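Local coordinates for protein N-acyl-D-glutamate deacylase (Bordetella bronchiseptica, PDB 3GIP) that hydrolyses the amide bond of N-acyl-D-glutamate to give D-glutamate and a carboxylate, as a zinc-binding member of the amidohydrolase superfamily, at residues Q174-E178 against A179-G183; A262-A265 against N266-R269; W325-K329 against T330-R334; T382-G386 against R387-E391; R417-Q421 against P422-A426. All coordinates share one frame; numbering follows the deposited sequence.

Interaction 1: residues Q174-E178 against A179-G183; sequences QAALE and AGAVG
The flat groups that meet at this helix end are peptides: Gly180 N stands over a face of the Leu177 carbonyl, 72° out of its plane and 3.1 Å from Leu177 O. One turn back, Gln174 NE2 donates to Glu178 OE2 at 3.1 Å, in the Gln174 amide plane but from above the Glu178 carboxylate plane. The bonds of Gly180 N and Ala181 N make a Schellman motif, the turn that terminates helix 163-179, with Gly180 at positive phi. The Ala181 N bond to Ala176 O is the straighter one, 3.0 Å long at 164°, and it pulls the chain back across the last turn. Ala179 N still bonds in the helical way to Ala175 O at 2.9 Å. The same reversal brings Ala181 CB to 4.1 Å from Ala176 CB, an apolar contact. Outside the turn, Arg213 NH1 also bonds to Leu177 O, and Ala176 rests on Val144 of strand 139-145, so the cap guides the chain from a barrel helix into strand 183-187. With CG beside its backbone N (chi1 -60°), Leu177 places CD2 3.5 Å from Ala181 O and 3.7 Å from Gly183 N.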
loop_
_atom_site.group_PDB
_atom_site.type_symbol
_atom_site.label_atom_id
_atom_site.label_comp_id
_atom_site.label_asym_id
_atom_site.label_seq_id
_atom_site.Cartn_x
_atom_site.Cartn_y
_atom_site.Cartn_z
ATOM N N GLN A 174 12.843 -17.636 1.826
ATOM C CA GLN A 174 12.267 -18.681 2.663
ATOM C C GLN A 174 12.351 -18.301 4.134
ATOM O O GLN A 174 11.393 -18.482 4.887
ATOM C CB GLN A 174 12.987 -20.013 2.434
ATOM C CG GLN A 174 12.309 -21.183 3.128
ATOM C CD GLN A 174 13.041 -22.492 2.918
ATOM O OE1 GLN A 174 13.480 -22.797 1.811
ATOM N NE2 GLN A 174 13.160 -23.283 3.981
ATOM N N ALA A 175 13.501 -17.773 4.545
ATOM C CA ALA A 175 13.688 -17.364 5.928
ATOM C C ALA A 175 12.715 -16.243 6.287
ATOM O O ALA A 175 12.156 -16.222 7.382
ATOM C CB ALA A 175 15.123 -16.903 6.148
ATOM N N ALA A 176 12.514 -15.313 5.357
ATOM C CA ALA A 176 11.608 -14.194 5.591
ATOM C C ALA A 176 10.182 -14.705 5.767
ATOM O O ALA A 176 9.468 -14.284 6.676
ATOM C CB ALA A 176 11.677 -13.207 4.425
ATOM N N LEU A 177 9.771 -15.623 4.897
ATOM C CA LEU A 177 8.431 -16.189 4.977
ATOM C C LEU A 177 8.257 -16.986 6.267
ATOM O O LEU A 177 7.200 -16.946 6.895
ATOM C CB LEU A 177 8.160 -17.088 3.768
ATOM C CG LEU A 177 8.227 -16.412 2.392
ATOM C CD1 LEU A 177 7.802 -17.405 1.322
ATOM C CD2 LEU A 177 7.310 -15.190 2.367
ATOM N N GLU A 178 9.295 -17.714 6.668
ATOM C CA GLU A 178 9.211 -18.492 7.896
ATOM C C GLU A 178 9.096 -17.540 9.086
ATOM O O GLU A 178 8.487 -17.874 10.103
ATOM C CB GLU A 178 10.442 -19.399 8.040
ATOM C CG GLU A 178 10.611 -20.372 6.873
ATOM C CD GLU A 178 11.824 -21.275 7.004
ATOM O OE1 GLU A 178 12.873 -20.807 7.498
ATOM O OE2 GLU A 178 11.734 -22.454 6.594
ATOM N N ALA A 179 9.665 -16.345 8.941
ATOM C CA ALA A 179 9.625 -15.339 9.999
ATOM C C ALA A 179 8.270 -14.636 10.071
ATOM O O ALA A 179 7.962 -13.975 11.063
ATOM C CB ALA A 179 10.735 -14.312 9.791
ATOM N N GLY A 180 7.467 -14.767 9.018
ATOM C CA GLY A 180 6.155 -14.142 9.032
ATOM C C GLY A 180 5.824 -13.205 7.884
ATOM O O GLY A 180 4.722 -12.660 7.842
ATOM N N ALA A 181 6.759 -13.007 6.960
ATOM C CA ALA A 181 6.507 -12.127 5.819
ATOM C C ALA A 181 5.352 -12.713 5.014
ATOM O O ALA A 181 5.211 -13.931 4.921
ATOM C CB ALA A 181 7.749 -12.020 4.948
ATOM N N VAL A 182 4.533 -11.845 4.427
ATOM C CA VAL A 182 3.385 -12.298 3.649
ATOM C C VAL A 182 3.696 -12.639 2.194
ATOM O O VAL A 182 2.825 -13.109 1.463
ATOM C CB VAL A 182 2.241 -11.251 3.683
ATOM C CG1 VAL A 182 1.675 -11.150 5.087
ATOM C CG2 VAL A 182 2.751 -9.888 3.225
ATOM N N GLY A 183 4.936 -12.413 1.777
ATOM C CA GLY A 183 5.324 -12.711 0.412
ATOM C C GLY A 183 6.488 -11.836 0.007
ATOM O O GLY A 183 7.171 -11.275 0.863
#

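Interaction 2: residues A262-A265 against N266-R269; sequences ATLA and NIDR
Ala262 O is gripped twice: Asn266 N bonds to it at 3.0 Å in the ordinary helical register, and water 1 donates a second hydrogen bond to it, 2.7 Å from the water oxygen. The water is held in turn by Arg269 NH2, 2.8 Å away, so the arginine reaches back almost two turns along helix 260-272 to a backbone carbonyl. A bend at chi3 (-71°) folds the Arg269 chain this way. Its guanidinium takes the water at its edge, in plane, while Asn266 CA sits 3.5 Å above one of its faces, offset toward the rim. NH1 ends 3.7 Å from Ala265 CB, alongside the helix, and although it is near Ala265 O the angle is too poor for a bond there. The carbonyl of Ala265 is instead taken by Arg269 N. On the inner surface Leu264 and Ile267 lie side by side, pointing the same way, with Leu264 CD2 4.1 Å from Ile267 CD1; they pack against strand 277-281, Leu264 on Leu279 and Ile267 on Val277. This is the helix of the beta-alpha-beta unit between strands 243-246 and 277-281 in the TIM-barrel fold. Asn266, its CG swung anti to the backbone N (chi1 -161°), offers ND2 to Glu231 of helix 226-240, and Asp268 forms a salt bridge with Arg271. The helix thus divides its chemistry: aliphatic branches face the barrel strand, whereas a water-bridged arginine folds back along the exposed side, its charge probably stabilised by the nearby carbonyls.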
loop_
_atom_site.group_PDB
_atom_site.type_symbol
_atom_site.label_atom_id
_atom_site.label_comp_id
_atom_site.label_asym_id
_atom_site.label_seq_id
_atom_site.Cartn_x
_atom_site.Cartn_y
_atom_site.Cartn_z
ATOM N N ALA A 262 -7.426 -4.403 -21.955
ATOM C CA ALA A 262 -6.656 -5.579 -22.337
ATOM C C ALA A 262 -5.965 -6.236 -21.140
ATOM O O ALA A 262 -5.973 -7.463 -21.014
ATOM C CB ALA A 262 -5.620 -5.201 -23.388
ATOM N N THR A 263 -5.370 -5.433 -20.260
ATOM C CA THR A 263 -4.676 -5.998 -19.103
ATOM C C THR A 263 -5.639 -6.672 -18.134
ATOM O O THR A 263 -5.338 -7.731 -17.583
ATOM C CB THR A 263 -3.867 -4.933 -18.334
ATOM O OG1 THR A 263 -4.741 -3.885 -17.897
ATOM C CG2 THR A 263 -2.768 -4.353 -19.216
ATOM N N LEU A 264 -6.795 -6.052 -17.916
ATOM C CA LEU A 264 -7.791 -6.625 -17.020
ATOM C C LEU A 264 -8.379 -7.895 -17.630
ATOM O O LEU A 264 -8.759 -8.819 -16.911
ATOM C CB LEU A 264 -8.897 -5.606 -16.735
ATOM C CG LEU A 264 -8.429 -4.383 -15.939
ATOM C CD1 LEU A 264 -9.571 -3.380 -15.831
ATOM C CD2 LEU A 264 -7.951 -4.813 -14.555
ATOM N N ALA A 265 -8.452 -7.941 -18.957
ATOM C CA ALA A 265 -8.977 -9.120 -19.638
ATOM C C ALA A 265 -7.995 -10.268 -19.430
ATOM O O ALA A 265 -8.394 -11.420 -19.246
ATOM C CB ALA A 265 -9.152 -8.838 -21.131
ATOM N N ASN A 266 -6.707 -9.939 -19.447
ATOM C CA ASN A 266 -5.657 -10.935 -19.260
ATOM C C ASN A 266 -5.717 -11.431 -17.821
ATOM O O ASN A 266 -5.608 -12.630 -17.552
ATOM C CB ASN A 266 -4.295 -10.304 -19.552
ATOM C CG ASN A 266 -3.222 -11.333 -19.831
ATOM O OD1 ASN A 266 -3.473 -12.537 -19.793
ATOM N ND2 ASN A 266 -2.013 -10.861 -20.118
ATOM N N ILE A 267 -5.899 -10.497 -16.896
ATOM C CA ILE A 267 -6.006 -10.827 -15.482
ATOM C C ILE A 267 -7.202 -11.756 -15.281
ATOM O O ILE A 267 -7.119 -12.744 -14.552
ATOM C CB ILE A 267 -6.173 -9.539 -14.649
ATOM C CG1 ILE A 267 -4.830 -8.802 -14.598
ATOM C CG2 ILE A 267 -6.691 -9.861 -13.254
ATOM C CD1 ILE A 267 -4.881 -7.439 -13.936
ATOM N N ASP A 268 -8.312 -11.447 -15.943
ATOM C CA ASP A 268 -9.503 -12.278 -15.830
ATOM C C ASP A 268 -9.256 -13.684 -16.364
ATOM O O ASP A 268 -9.718 -14.660 -15.777
ATOM C CB ASP A 268 -10.680 -11.636 -16.571
ATOM C CG ASP A 268 -11.269 -10.460 -15.815
ATOM O OD1 ASP A 268 -10.960 -10.305 -14.613
ATOM O OD2 ASP A 268 -12.058 -9.699 -16.414
ATOM N N ARG A 269 -8.528 -13.797 -17.472
ATOM C CA ARG A 269 -8.243 -15.113 -18.032
ATOM C C ARG A 269 -7.417 -15.937 -17.050
ATOM O O ARG A 269 -7.608 -17.148 -16.926
ATOM C CB ARG A 269 -7.497 -14.994 -19.366
ATOM C CG ARG A 269 -8.358 -14.481 -20.517
ATOM C CD ARG A 269 -7.690 -14.720 -21.870
ATOM N NE ARG A 269 -6.526 -13.864 -22.098
ATOM C CZ ARG A 269 -6.592 -12.572 -22.410
ATOM N NH1 ARG A 269 -7.770 -11.975 -22.534
ATOM N NH2 ARG A 269 -5.479 -11.878 -22.606
HETATM O O HOH W 1 -5.455 -9.110 -23.085
#

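Interaction 3: residues W325-K329 against T330-R334; sequences WGCDK and TTAAR
At Asp328 the backbone turns from the extended conformation of Cys327 and Asp328 into helix 329-336, whose first turn is closed by Ala332 N bonding to Asp328 O at 3.0 Å. Asp328 is the N-cap. Its CG sits between the backbone N and the carbonyl carbon (chi1 57°), which bends the carboxylate over the helix start. There a single oxygen does double duty: OD1 accepts from Thr331 N at 2.7 Å, met nearly end-on, and from Thr331 OG1 at 2.8 Å, this time from above the carboxylate plane. The two side chains cross at about a right angle, and the two bonds to OD1 restrain the rotation of both. A carboxylate at this end of a helix would probably also be stabilised by the helix dipole. Thr331 turns its methyl the other way, CG2 lying 4.0 Å from Cys327 CB. Next along, Cys327 SG touches Ala332 CB at 3.9 Å, and the Trp325 ring has Ala332 O at its edge, 3.8 Å from CZ3, while CE3 is 4.0 Å from Ala332 CB. Gly326, at positive phi, ends helix 318-325 in a Schellman motif, so the segment joins two helices through a short connection. Lys329 leans on Leu318, Ala319 and Ala322 of that preceding helix and gives NZ to Ala296 O, while the Trp325 ring meets His310 and also reaches Arg335 and Leu336 farther along helix 329-336.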
loop_
_atom_site.group_PDB
_atom_site.type_symbol
_atom_site.label_atom_id
_atom_site.label_comp_id
_atom_site.label_asym_id
_atom_site.label_seq_id
_atom_site.Cartn_x
_atom_site.Cartn_y
_atom_site.Cartn_z
ATOM N N TRP A 325 17.482 27.859 -15.091
ATOM C CA TRP A 325 18.905 27.533 -15.111
ATOM C C TRP A 325 19.529 27.695 -16.490
ATOM O O TRP A 325 20.752 27.685 -16.629
ATOM C CB TRP A 325 19.128 26.101 -14.624
ATOM C CG TRP A 325 18.762 25.883 -13.185
ATOM C CD1 TRP A 325 18.477 26.841 -12.256
ATOM C CD2 TRP A 325 18.684 24.626 -12.505
ATOM N NE1 TRP A 325 18.228 26.259 -11.036
ATOM C CE2 TRP A 325 18.349 24.899 -11.160
ATOM C CE3 TRP A 325 18.867 23.294 -12.901
ATOM C CZ2 TRP A 325 18.194 23.887 -10.206
ATOM C CZ3 TRP A 325 18.713 22.284 -11.952
ATOM C CH2 TRP A 325 18.379 22.589 -10.620
ATOM N N GLY A 326 18.689 27.830 -17.509
ATOM C CA GLY A 326 19.195 27.988 -18.861
ATOM C C GLY A 326 19.733 26.709 -19.479
ATOM O O GLY A 326 20.659 26.749 -20.291
ATOM N N CYS A 327 19.160 25.570 -19.094
ATOM C CA CYS A 327 19.574 24.273 -19.628
ATOM C C CYS A 327 18.327 23.490 -20.029
ATOM O O CYS A 327 17.206 23.935 -19.764
ATOM C CB CYS A 327 20.363 23.483 -18.576
ATOM S SG CYS A 327 19.418 23.036 -17.095
ATOM N N ASP A 328 18.503 22.341 -20.679
ATOM C CA ASP A 328 17.342 21.548 -21.074
ATOM C C ASP A 328 16.812 20.773 -19.870
ATOM O O ASP A 328 17.478 20.684 -18.840
ATOM C CB ASP A 328 17.678 20.598 -22.237
ATOM C CG ASP A 328 18.833 19.669 -21.931
ATOM O OD1 ASP A 328 18.795 18.980 -20.894
ATOM O OD2 ASP A 328 19.778 19.614 -22.746
ATOM N N LYS A 329 15.607 20.228 -19.993
ATOM C CA LYS A 329 14.997 19.501 -18.889
ATOM C C LYS A 329 15.733 18.248 -18.440
ATOM O O LYS A 329 15.766 17.947 -17.248
ATOM C CB LYS A 329 13.545 19.155 -19.231
ATOM C CG LYS A 329 12.618 20.364 -19.199
ATOM C CD LYS A 329 11.174 19.977 -19.477
ATOM C CE LYS A 329 10.967 19.579 -20.928
ATOM N NZ LYS A 329 9.572 19.103 -21.161
ATOM N N THR A 330 16.318 17.511 -19.379
ATOM C CA THR A 330 17.037 16.298 -19.017
ATOM C C THR A 330 18.243 16.659 -18.158
ATOM O O THR A 330 18.537 15.986 -17.169
ATOM C CB THR A 330 17.505 15.533 -20.267
ATOM O OG1 THR A 330 16.376 15.254 -21.103
ATOM C CG2 THR A 330 18.155 14.218 -19.864
ATOM N N THR A 331 18.934 17.730 -18.537
ATOM C CA THR A 331 20.096 18.195 -17.792
ATOM C C THR A 331 19.670 18.653 -16.402
ATOM O O THR A 331 20.325 18.346 -15.411
ATOM C CB THR A 331 20.784 19.362 -18.524
ATOM O OG1 THR A 331 21.315 18.885 -19.767
ATOM C CG2 THR A 331 21.915 19.945 -17.682
ATOM N N ALA A 332 18.566 19.390 -16.333
ATOM C CA ALA A 332 18.072 19.869 -15.050
ATOM C C ALA A 332 17.718 18.682 -14.158
ATOM O O ALA A 332 18.024 18.683 -12.966
ATOM C CB ALA A 332 16.845 20.758 -15.253
ATOM N N ALA A 333 17.075 17.671 -14.736
ATOM C CA ALA A 333 16.690 16.486 -13.972
ATOM C C ALA A 333 17.924 15.806 -13.388
ATOM O O ALA A 333 17.908 15.338 -12.250
ATOM C CB ALA A 333 15.921 15.508 -14.865
ATOM N N ARG A 334 18.996 15.752 -14.171
ATOM C CA ARG A 334 20.228 15.132 -13.704
ATOM C C ARG A 334 20.861 15.936 -12.571
ATOM O O ARG A 334 21.430 15.362 -11.643
ATOM C CB ARG A 334 21.210 14.981 -14.866
ATOM C CG ARG A 334 20.752 13.960 -15.893
ATOM C CD ARG A 334 21.609 13.983 -17.146
ATOM N NE ARG A 334 21.149 13.000 -18.123
ATOM C CZ ARG A 334 21.494 13.003 -19.406
ATOM N NH1 ARG A 334 22.304 13.944 -19.876
ATOM N NH2 ARG A 334 21.030 12.065 -20.221
#

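Interaction 4: residues T382-G386 against R387-E391; sequences TRVLG and RYVRE
Wider pi-type turns mark the C-terminal half of helix 376-391, where carbonyls are met by the amide five residues on. Val389 N bonds to Val384 O at 2.9 Å, and Arg390 N to Leu385 O and Glu391 N to Gly386 O follow the same pattern; at Arg383 the turn is still of the usual width, its O taking Arg387 N, with only a weak second bond from Tyr388 N. The axes of the two short segments differ in direction by 24°, consistent with a change of direction where the turns widen. Arg383 and Arg387 stand one turn apart with chains extended from CG to NE, side by side and pointing the same way, both CG atoms anti to the backbone N (chi1 -172° for Arg383). Their guanidinium groups stack nearly parallel, planes 13° apart and centres separated by 4.0 Å, offset such that Arg387 CD lies over the centre of the Arg383 group. Arg383 NH2 is only 3.1 Å from Arg387 NE, two donors that make no bond. Acids outside the segments probably offset this like-charge proximity: Arg383 NH1 forms a salt bridge with Asp438, and Arg387 NH2 another with Glu348. On a different side Val384 CG1 packs on Tyr388 CB and Val389 CG2, facing helices 348-356 and 397-404. Arg390, bent at chi3, donates NH1 to Pro433 O and Val436 O while one face of its guanidinium covers the glycine, its NH2 being 3.6 Å from Gly386 CA.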
loop_
_atom_site.group_PDB
_atom_site.type_symbol
_atom_site.label_atom_id
_atom_site.label_comp_id
_atom_site.label_asym_id
_atom_site.label_seq_id
_atom_site.Cartn_x
_atom_site.Cartn_y
_atom_site.Cartn_z
ATOM N N THR A 382 -10.177 8.018 1.902
ATOM C CA THR A 382 -11.315 8.912 2.017
ATOM C C THR A 382 -11.684 9.507 0.655
ATOM O O THR A 382 -12.831 9.901 0.436
ATOM C CB THR A 382 -11.011 10.010 3.036
ATOM O OG1 THR A 382 -9.711 10.548 2.771
ATOM C CG2 THR A 382 -11.036 9.430 4.452
ATOM N N ARG A 383 -10.724 9.566 -0.266
ATOM C CA ARG A 383 -11.023 10.079 -1.599
ATOM C C ARG A 383 -11.858 9.018 -2.315
ATOM O O ARG A 383 -12.746 9.341 -3.104
ATOM C CB ARG A 383 -9.737 10.365 -2.382
ATOM C CG ARG A 383 -9.964 11.081 -3.717
ATOM C CD ARG A 383 -8.634 11.480 -4.343
ATOM N NE ARG A 383 -8.759 12.178 -5.624
ATOM C CZ ARG A 383 -9.138 13.446 -5.766
ATOM N NH1 ARG A 383 -9.443 14.182 -4.705
ATOM N NH2 ARG A 383 -9.192 13.989 -6.977
ATOM N N VAL A 384 -11.581 7.744 -2.046
ATOM C CA VAL A 384 -12.379 6.699 -2.673
ATOM C C VAL A 384 -13.807 6.790 -2.137
ATOM O O VAL A 384 -14.764 6.778 -2.907
ATOM C CB VAL A 384 -11.812 5.288 -2.389
ATOM C CG1 VAL A 384 -12.813 4.224 -2.829
ATOM C CG2 VAL A 384 -10.492 5.103 -3.143
ATOM N N LEU A 385 -13.955 6.905 -0.819
ATOM C CA LEU A 385 -15.288 6.979 -0.226
ATOM C C LEU A 385 -16.070 8.222 -0.628
ATOM O O LEU A 385 -17.280 8.155 -0.840
ATOM C CB LEU A 385 -15.196 6.911 1.297
ATOM C CG LEU A 385 -14.547 5.630 1.826
ATOM C CD1 LEU A 385 -14.486 5.691 3.340
ATOM C CD2 LEU A 385 -15.339 4.416 1.364
ATOM N N GLY A 386 -15.382 9.351 -0.737
ATOM C CA GLY A 386 -16.062 10.582 -1.097
ATOM C C GLY A 386 -16.205 10.863 -2.581
ATOM O O GLY A 386 -17.291 11.206 -3.043
ATOM N N ARG A 387 -15.118 10.713 -3.330
ATOM C CA ARG A 387 -15.122 11.001 -4.764
ATOM C C ARG A 387 -15.590 9.839 -5.639
ATOM O O ARG A 387 -16.412 10.021 -6.536
ATOM C CB ARG A 387 -13.713 11.443 -5.187
ATOM C CG ARG A 387 -13.549 11.937 -6.628
ATOM C CD ARG A 387 -12.080 12.315 -6.863
ATOM N NE ARG A 387 -11.792 12.823 -8.205
ATOM C CZ ARG A 387 -11.976 14.084 -8.588
ATOM N NH1 ARG A 387 -12.455 14.979 -7.733
ATOM N NH2 ARG A 387 -11.661 14.456 -9.823
ATOM N N TYR A 388 -15.077 8.641 -5.383
ATOM C CA TYR A 388 -15.450 7.486 -6.194
ATOM C C TYR A 388 -16.781 6.847 -5.817
ATOM O O TYR A 388 -17.509 6.359 -6.684
ATOM C CB TYR A 388 -14.325 6.440 -6.151
ATOM C CG TYR A 388 -13.104 6.808 -6.975
ATOM C CD1 TYR A 388 -12.911 8.111 -7.440
ATOM C CD2 TYR A 388 -12.136 5.852 -7.292
ATOM C CE1 TYR A 388 -11.789 8.453 -8.201
ATOM C CE2 TYR A 388 -11.010 6.186 -8.052
ATOM C CZ TYR A 388 -10.844 7.486 -8.503
ATOM O OH TYR A 388 -9.739 7.824 -9.261
ATOM N N VAL A 389 -17.114 6.864 -4.533
ATOM C CA VAL A 389 -18.362 6.270 -4.085
ATOM C C VAL A 389 -19.505 7.280 -3.992
ATOM O O VAL A 389 -20.457 7.210 -4.771
ATOM C CB VAL A 389 -18.179 5.563 -2.723
ATOM C CG1 VAL A 389 -19.516 5.035 -2.216
ATOM C CG2 VAL A 389 -17.190 4.413 -2.875
ATOM N N ARG A 390 -19.414 8.229 -3.066
ATOM C CA ARG A 390 -20.498 9.197 -2.909
ATOM C C ARG A 390 -20.733 10.076 -4.134
ATOM O O ARG A 390 -21.877 10.254 -4.565
ATOM C CB ARG A 390 -20.263 10.088 -1.683
ATOM C CG ARG A 390 -21.467 10.983 -1.363
ATOM C CD ARG A 390 -21.265 11.787 -0.091
ATOM N NE ARG A 390 -20.083 12.636 -0.174
ATOM C CZ ARG A 390 -18.975 12.457 0.539
ATOM N NH1 ARG A 390 -18.888 11.454 1.406
ATOM N NH2 ARG A 390 -17.948 13.279 0.375
ATOM N N GLU A 391 -19.660 10.619 -4.698
ATOM C CA GLU A 391 -19.782 11.498 -5.858
ATOM C C GLU A 391 -20.000 10.806 -7.204
ATOM O O GLU A 391 -20.938 11.139 -7.929
ATOM C CB GLU A 391 -18.556 12.418 -5.942
ATOM C CG GLU A 391 -18.552 13.526 -4.893
ATOM C CD GLU A 391 -17.245 14.305 -4.832
ATOM O OE1 GLU A 391 -16.456 14.259 -5.802
ATOM O OE2 GLU A 391 -17.012 14.983 -3.807
#

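Interaction 5: residues R417-Q421 against P422-A426; sequences RGVLQ and PGAWA
Cation-pi stacking joins Arg417 and Trp425, eight residues apart across this loop: the guanidinium lies flat on the indole, planes 8° apart, with Arg417 CZ 3.8 Å from the centroid of the Trp425 five-membered ring. Trp425 CD1 is over the middle of the guanidinium, 3.4 Å from Arg417 NH2, and NH1 sits 3.2 Å from Trp425 CB. The extended arginine chain, its CG beside the backbone N (chi1 -73°), carries the charge there, and NH1 also forms a salt bridge with Asp427; Arg35 provides a further cation-pi partner for the tryptophan. The direct hydrogen bond between the two segments closes a type II beta turn from Gln421 to Ala424, Ala424 N to Gln421 O at 3.2 Å. Two waters add bridges: water 2 donates to both Val419 O and Trp425 O, while water 3 accepts from Gln421 NE2 and donates to Pro422 O. Apolar contact is slight: Val419 CG2 is 4.5 Å from Ala424 CB, and Gln421 CG 4.0 Å from it. Lying between helix 406-412 and strand 428-431, the loop runs against strand 35-40, where Gly423 and Ala424 make backbone bonds to Ile36, Leu420 packs on Ile36 and Pro422 on Ile39.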
loop_
_atom_site.group_PDB
_atom_site.type_symbol
_atom_site.label_atom_id
_atom_site.label_comp_id
_atom_site.label_asym_id
_atom_site.label_seq_id
_atom_site.Cartn_x
_atom_site.Cartn_y
_atom_site.Cartn_z
ATOM N N ARG A 417 -9.401 -10.587 10.694
ATOM C CA ARG A 417 -9.292 -9.163 10.391
ATOM C C ARG A 417 -10.025 -8.851 9.099
ATOM O O ARG A 417 -10.268 -9.739 8.282
ATOM C CB ARG A 417 -7.830 -8.728 10.247
ATOM C CG ARG A 417 -7.080 -8.663 11.553
ATOM C CD ARG A 417 -5.691 -8.075 11.382
ATOM N NE ARG A 417 -4.872 -8.396 12.543
ATOM C CZ ARG A 417 -4.969 -7.796 13.723
ATOM N NH1 ARG A 417 -5.845 -6.817 13.907
ATOM N NH2 ARG A 417 -4.210 -8.204 14.732
ATOM N N GLY A 418 -10.377 -7.582 8.922
ATOM C CA GLY A 418 -11.063 -7.166 7.714
ATOM C C GLY A 418 -12.563 -7.372 7.706
ATOM O O GLY A 418 -13.215 -7.133 6.691
ATOM N N VAL A 419 -13.119 -7.818 8.828
ATOM C CA VAL A 419 -14.558 -8.040 8.925
ATOM C C VAL A 419 -15.047 -7.768 10.338
ATOM O O VAL A 419 -14.335 -8.016 11.310
ATOM C CB VAL A 419 -14.941 -9.498 8.570
ATOM C CG1 VAL A 419 -14.702 -9.766 7.093
ATOM C CG2 VAL A 419 -14.133 -10.463 9.424
ATOM N N LEU A 420 -16.259 -7.242 10.452
ATOM C CA LEU A 420 -16.825 -6.990 11.765
ATOM C C LEU A 420 -17.722 -8.172 12.113
ATOM O O LEU A 420 -18.884 -8.225 11.713
ATOM C CB LEU A 420 -17.635 -5.686 11.782
ATOM C CG LEU A 420 -16.860 -4.382 11.562
ATOM C CD1 LEU A 420 -17.801 -3.204 11.766
ATOM C CD2 LEU A 420 -15.682 -4.285 12.534
ATOM N N GLN A 421 -17.155 -9.130 12.839
ATOM C CA GLN A 421 -17.875 -10.322 13.278
ATOM C C GLN A 421 -17.317 -10.687 14.648
ATOM O O GLN A 421 -16.164 -10.390 14.950
ATOM C CB GLN A 421 -17.659 -11.480 12.294
ATOM C CG GLN A 421 -16.197 -11.806 12.018
ATOM C CD GLN A 421 -16.018 -12.964 11.046
ATOM O OE1 GLN A 421 -16.689 -13.037 10.010
ATOM N NE2 GLN A 421 -15.095 -13.868 11.367
ATOM N N PRO A 422 -18.130 -11.326 15.502
ATOM C CA PRO A 422 -17.621 -11.687 16.826
ATOM C C PRO A 422 -16.358 -12.544 16.728
ATOM O O PRO A 422 -16.274 -13.441 15.889
ATOM C CB PRO A 422 -18.790 -12.448 17.449
ATOM C CG PRO A 422 -19.990 -11.808 16.800
ATOM C CD PRO A 422 -19.548 -11.699 15.359
ATOM N N GLY A 423 -15.378 -12.252 17.578
ATOM C CA GLY A 423 -14.145 -13.018 17.579
ATOM C C GLY A 423 -12.995 -12.408 16.799
ATOM O O GLY A 423 -11.828 -12.689 17.078
ATOM N N ALA A 424 -13.313 -11.579 15.813
ATOM C CA ALA A 424 -12.276 -10.947 15.010
ATOM C C ALA A 424 -11.641 -9.798 15.782
ATOM O O ALA A 424 -12.227 -9.284 16.732
ATOM C CB ALA A 424 -12.871 -10.437 13.703
ATOM N N TRP A 425 -10.436 -9.408 15.380
ATOM C CA TRP A 425 -9.749 -8.304 16.033
ATOM C C TRP A 425 -10.554 -7.023 15.856
ATOM O O TRP A 425 -11.136 -6.781 14.794
ATOM C CB TRP A 425 -8.348 -8.128 15.455
ATOM C CG TRP A 425 -7.402 -9.199 15.879
ATOM C CD1 TRP A 425 -6.948 -10.244 15.128
ATOM C CD2 TRP A 425 -6.799 -9.338 17.170
ATOM N NE1 TRP A 425 -6.095 -11.027 15.872
ATOM C CE2 TRP A 425 -5.987 -10.494 17.129
ATOM C CE3 TRP A 425 -6.866 -8.598 18.359
ATOM C CZ2 TRP A 425 -5.245 -10.927 18.233
ATOM C CZ3 TRP A 425 -6.127 -9.030 19.459
ATOM C CH2 TRP A 425 -5.327 -10.186 19.384
ATOM N N ALA A 426 -10.573 -6.196 16.894
ATOM C CA ALA A 426 -11.338 -4.960 16.858
ATOM C C ALA A 426 -10.681 -3.779 16.147
ATOM O O ALA A 426 -10.431 -2.736 16.763
ATOM C CB ALA A 426 -11.741 -4.557 18.276
HETATM O O HOH W 2 -11.738 -7.593 12.139
HETATM O O HOH W 3 -14.366 -14.326 13.989
#

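How the interactions relate
Each of the five contacts is local, formed within one unbroken piece of chain, and they follow one another in series without nesting or crossing. From the N terminus, interaction 1 ends a helix ahead of strand 183-187, and interaction 2 lies within a helix of a beta-alpha-beta unit, their centres 29 Å apart. Interaction 3 links helix 318-325 to helix 329-336, about 33 Å from the centre of the chain. Interaction 4 lies in helix 376-391, which packs on helices 348-356 and 397-404, with nearest atoms about 12 Å from interaction 2. Interaction 5 closes a loop beside strand 35-40, on the opposite side of the chain's centre from interaction 3. No two of them touch.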